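PDB 4WB0: broad specificity aminotransferase from Leishmania mexicana, which probably catalyses pyridoxal phosphate-dependent transfer of amino groups between amino acids and 2-oxo acids, with relaxed substrate selectivity. Local coordinates for residues 253-258 with 268-273; 191-196 with 356-361. All blocks are in the same frame, centred on the assembly; numbering follows the deposited sequence.

Interaction 1 of 2, residues 253-258 with 268-273; sequences LAQSFS and AGTLSL. With CAC (cacodylate ion), chain C.
Two polar side chains meet on one face of the sheet here: Thr270 OG1 donates to Gln255 OE1 over a short 2.6 Å, arriving above the amide plane, 36° out of it, rather than on a lone pair. The two side chains run side by side. Gln255 is extended, with CG anti to the backbone N (chi1 177°), which carries its amide out alongside the threonine. Thr270 OG1 also receives a hydrogen from a water at 2.7 Å; that same water donates to Leu253 O and bonds Ser272 OG, so it stitches three residues on this face together. The amide is anchored at its far end as well, through NE2 to the carbonyl of Ala90 in helix 84-95.

Beneath these groups, strands 252-256 and 268-274 pair as an antiparallel hairpin in the large mixed sheet of the class I aminotransferase fold. Leu253 and Gln255 each exchange two backbone bonds with their partners, Ser272 and Thr270. Gly269, with no side chain, lets Gln255 O come within 3.0 Å of its CA. On the other face, Ala254 and Leu271 pack against helix 111-123.

Past the strand end, Phe257 N bonds Ala268 O at 3.0 Å, and the same oxygen sits in the plane of the ring at its edge. Ser256 OG accepts a hydrogen bond from Ser258 N at 3.0 Å, forming an ST turn. Ser258 OG donates to O1 of a cacodylate, probably from the crystallisation liquor, at 2.6 Å. Arg267 and Thr113 bind the ion too, consistent with a site that holds the cofactor phosphate in relatives.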
# COMPACT_ATOMS: atom_id res chain seq x y z
N LEU A 253 -0.98 -3.67 17.78
CA LEU A 253 -1.97 -4.58 17.17
C LEU A 253 -2.24 -4.25 15.73
O LEU A 253 -2.49 -3.11 15.37
CB LEU A 253 -3.28 -4.50 17.94
CG LEU A 253 -4.39 -5.51 17.59
CD1 LEU A 253 -5.11 -5.86 18.88
CD2 LEU A 253 -5.30 -4.89 16.62
N ALA A 254 -2.16 -5.30 14.92
CA ALA A 254 -2.44 -5.27 13.45
C ALA A 254 -3.80 -5.87 13.16
O ALA A 254 -4.08 -7.00 13.54
CB ALA A 254 -1.36 -6.00 12.72
N GLN A 255 -4.64 -5.09 12.49
CA GLN A 255 -6.04 -5.43 12.29
C GLN A 255 -6.38 -5.47 10.81
O GLN A 255 -5.94 -4.58 10.08
CB GLN A 255 -6.88 -4.40 13.00
CG GLN A 255 -8.31 -4.53 12.85
CD GLN A 255 -8.97 -3.41 13.64
OE1 GLN A 255 -8.73 -2.22 13.38
NE2 GLN A 255 -9.75 -3.79 14.63
N SER A 256 -7.18 -6.45 10.42
CA SER A 256 -7.67 -6.65 9.05
C SER A 256 -9.21 -6.74 8.98
O SER A 256 -9.84 -7.34 9.86
CB SER A 256 -7.09 -7.91 8.47
OG SER A 256 -7.65 -8.22 7.18
N PHE A 257 -9.78 -6.15 7.94
CA PHE A 257 -11.19 -6.30 7.59
C PHE A 257 -11.41 -7.18 6.36
O PHE A 257 -12.51 -7.26 5.80
CB PHE A 257 -11.79 -4.91 7.42
CG PHE A 257 -11.98 -4.22 8.72
CD1 PHE A 257 -10.96 -3.47 9.25
CD2 PHE A 257 -13.15 -4.38 9.46
CE1 PHE A 257 -11.07 -2.89 10.45
CE2 PHE A 257 -13.27 -3.75 10.71
CZ PHE A 257 -12.20 -3.02 11.20
N SER A 258 -10.36 -7.86 5.89
CA SER A 258 -10.52 -8.69 4.70
C SER A 258 -11.51 -9.81 4.91
O SER A 258 -12.34 -10.09 4.04
CB SER A 258 -9.18 -9.31 4.28
OG SER A 258 -8.28 -8.28 3.91
N ALA A 268 -8.24 -2.95 3.74
CA ALA A 268 -8.60 -2.09 4.85
C ALA A 268 -8.15 -2.69 6.19
O ALA A 268 -8.57 -3.79 6.56
CB ALA A 268 -10.14 -1.89 4.86
N GLY A 269 -7.26 -2.00 6.87
CA GLY A 269 -6.86 -2.43 8.21
C GLY A 269 -6.32 -1.30 9.01
O GLY A 269 -6.33 -0.15 8.57
N THR A 270 -5.82 -1.59 10.20
CA THR A 270 -5.22 -0.55 11.06
C THR A 270 -4.02 -1.12 11.80
O THR A 270 -3.94 -2.36 12.07
CB THR A 270 -6.17 0.04 12.14
OG1 THR A 270 -6.47 -0.98 13.11
CG2 THR A 270 -7.48 0.63 11.54
N LEU A 271 -3.14 -0.20 12.20
CA LEU A 271 -2.09 -0.50 13.15
C LEU A 271 -2.29 0.43 14.36
O LEU A 271 -2.44 1.66 14.20
CB LEU A 271 -0.72 -0.31 12.50
CG LEU A 271 0.42 -0.57 13.50
CD1 LEU A 271 0.56 -2.02 13.89
CD2 LEU A 271 1.66 -0.04 12.89
N SER A 272 -2.31 -0.13 15.57
CA SER A 272 -2.48 0.68 16.77
C SER A 272 -1.47 0.31 17.87
O SER A 272 -1.03 -0.84 17.98
CB SER A 272 -3.93 0.56 17.29
OG SER A 272 -4.23 -0.76 17.70
N LEU A 273 -1.14 1.29 18.69
CA LEU A 273 -0.25 1.11 19.86
C LEU A 273 -0.86 1.72 21.08
O LEU A 273 -1.21 2.92 21.08
CB LEU A 273 1.11 1.74 19.64
CG LEU A 273 2.08 1.72 20.84
CD1 LEU A 273 2.48 0.29 21.11
CD2 LEU A 273 3.32 2.53 20.59
AS CAC C . -4.59 -9.59 4.60
O1 CAC C . -5.96 -9.46 3.50
O2 CAC C . -3.41 -8.37 4.30
C1 CAC C . -5.16 -9.69 6.46
C2 CAC C . -3.70 -11.30 4.25
O HOH W 1 -5.05 -1.79 15.23
O HOH W 2 -9.28 -5.60 3.55

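Interaction 2 of 2, residues 191-196 with 356-361; sequences QCAHNP and NQIGMF
Asn195 holds CG anti to its backbone N (chi1 174°), while Phe361 throws its ring anti to its own carbonyl carbon; together these rotations bring the amide up against the ring. OD1 and CG of Asn195 each lie 4.0 Å from Phe361 CE2, and the two flat groups, 23° apart, make an oblique van der Waals contact. Met360 CB sits over the centre of one face of the ring, 4.3 Å above its plane. Nearer the backbone, Phe361 CB comes to 4.1 Å from Pro196 O.

A second patch lies at Ala193. Ile358 reaches in with CD1, 3.6 Å from Ala193 CA and 4.1 Å from Ala193 CB. Gly359 presents a bare CA to Ala193 CB at 4.0 Å, so the two loops can close up here.

Both loops are pinned by partners beyond the contact: Asp200 accepts from the backbone N of Ala193 and of His194, and Arg335 NH2 takes the carbonyls of Gly359 and Phe361. The peptide before Pro196 is cis, and the Asn-Pro pair belongs to the cofactor-site loop of class I aminotransferases, where the asparagine hydrogen-bonds the 3-hydroxyl oxygen of pyridoxal phosphate in relatives.

Asn195 OD1 is meanwhile bonded to Arg386 NH1, which probably draws electron density toward the oxygen. With OD1 tied to the arginine and Phe361 alongside, the rotation of the amide is limited by two different kinds of contact, one a hydrogen bond and one van der Waals packing.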
# COMPACT_ATOMS: atom_id res chain seq x y z
N GLN A 191 -4.39 -12.97 17.98
CA GLN A 191 -5.37 -12.42 18.95
C GLN A 191 -6.54 -13.35 19.19
O GLN A 191 -7.04 -13.44 20.31
CB GLN A 191 -5.87 -11.03 18.50
CG GLN A 191 -6.41 -10.18 19.64
CD GLN A 191 -7.84 -10.46 20.02
OE1 GLN A 191 -8.22 -10.31 21.18
NE2 GLN A 191 -8.65 -10.84 19.06
N CYS A 192 -7.02 -13.99 18.12
CA CYS A 192 -7.97 -15.13 18.22
C CYS A 192 -7.89 -15.93 16.92
O CYS A 192 -7.30 -15.44 15.94
CB CYS A 192 -9.39 -14.68 18.45
SG CYS A 192 -10.14 -13.97 16.96
N ALA A 193 -8.43 -17.14 16.89
CA ALA A 193 -8.41 -17.99 15.67
C ALA A 193 -6.97 -18.13 15.16
O ALA A 193 -6.63 -17.71 14.03
CB ALA A 193 -9.31 -17.42 14.58
N HIS A 194 -6.11 -18.70 15.99
CA HIS A 194 -4.75 -18.98 15.58
C HIS A 194 -4.69 -19.66 14.20
O HIS A 194 -5.39 -20.64 13.92
CB HIS A 194 -4.03 -19.83 16.61
CG HIS A 194 -2.63 -20.14 16.25
ND1 HIS A 194 -2.28 -21.27 15.55
CD2 HIS A 194 -1.48 -19.44 16.46
CE1 HIS A 194 -0.98 -21.26 15.33
NE2 HIS A 194 -0.47 -20.16 15.86
N ASN A 195 -3.89 -19.07 13.33
CA ASN A 195 -3.62 -19.60 12.00
C ASN A 195 -2.22 -20.26 11.95
O ASN A 195 -1.22 -19.54 12.09
CB ASN A 195 -3.74 -18.44 11.00
CG ASN A 195 -3.34 -18.83 9.56
OD1 ASN A 195 -3.19 -20.00 9.23
ND2 ASN A 195 -3.19 -17.82 8.69
N PRO A 196 -2.11 -21.58 11.66
CA PRO A 196 -3.09 -22.46 11.03
C PRO A 196 -3.86 -23.42 11.95
O PRO A 196 -4.73 -24.13 11.45
CB PRO A 196 -2.22 -23.24 10.06
CG PRO A 196 -0.98 -23.52 10.90
CD PRO A 196 -0.80 -22.29 11.74
N ASN A 356 -13.42 -29.26 17.11
CA ASN A 356 -13.00 -28.44 18.25
C ASN A 356 -12.20 -27.21 17.86
O ASN A 356 -12.14 -26.25 18.60
CB ASN A 356 -12.20 -29.31 19.22
CG ASN A 356 -13.09 -30.32 19.93
OD1 ASN A 356 -14.30 -30.10 20.05
ND2 ASN A 356 -12.52 -31.42 20.37
N GLN A 357 -11.58 -27.25 16.70
CA GLN A 357 -10.85 -26.11 16.17
C GLN A 357 -11.86 -25.00 15.77
O GLN A 357 -13.01 -25.30 15.52
CB GLN A 357 -9.97 -26.53 14.98
CG GLN A 357 -8.68 -27.34 15.44
CD GLN A 357 -7.97 -28.06 14.32
OE1 GLN A 357 -8.39 -27.96 13.19
NE2 GLN A 357 -6.90 -28.83 14.65
N ILE A 358 -11.42 -23.73 15.76
CA ILE A 358 -12.31 -22.60 15.46
C ILE A 358 -11.62 -21.77 14.40
O ILE A 358 -10.49 -22.08 14.02
CB ILE A 358 -12.68 -21.81 16.72
CG1 ILE A 358 -11.46 -21.51 17.58
CG2 ILE A 358 -13.61 -22.65 17.60
CD1 ILE A 358 -10.55 -20.50 17.00
N GLY A 359 -12.27 -20.75 13.88
CA GLY A 359 -11.73 -20.03 12.74
C GLY A 359 -12.17 -20.63 11.44
O GLY A 359 -13.15 -21.37 11.40
N MET A 360 -11.47 -20.27 10.36
CA MET A 360 -11.82 -20.68 9.04
C MET A 360 -11.20 -21.99 8.64
O MET A 360 -11.64 -22.62 7.69
CB MET A 360 -11.39 -19.61 8.03
CG MET A 360 -12.10 -18.29 8.19
SD MET A 360 -11.61 -17.11 6.91
CE MET A 360 -11.65 -18.13 5.53
N PHE A 361 -10.17 -22.41 9.37
CA PHE A 361 -9.37 -23.57 8.95
C PHE A 361 -9.56 -24.80 9.86
O PHE A 361 -10.14 -24.73 10.97
CB PHE A 361 -7.89 -23.20 8.93
CG PHE A 361 -7.58 -21.98 8.10
CD1 PHE A 361 -7.58 -22.05 6.72
CD2 PHE A 361 -7.25 -20.78 8.70
CE1 PHE A 361 -7.29 -20.90 5.95
CE2 PHE A 361 -6.96 -19.63 7.93
CZ PHE A 361 -6.96 -19.69 6.60

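Overall arrangement
Interaction 1 falls inside the long chain loop that interaction 2 closes: 191-196 comes first, then the hairpin of 253-258 and 268-273, and 356-361 last. Their centres are 18 Å apart, yet the nearest atoms approach to about 5 Å without touching. Interaction 1 lies in the large mixed sheet, and 191-196 follows one of its strands, 186-190; strand 219-224 lies between strand 186-190 and strand 252-256 of the hairpin. Interaction 2 ties that sheet's loop to the segment entering strand 361-363, which pairs with strand 386-388. As in other class I aminotransferases, these strand ends probably border one cofactor site, the phosphate near interaction 1 and the ring toward interaction 2.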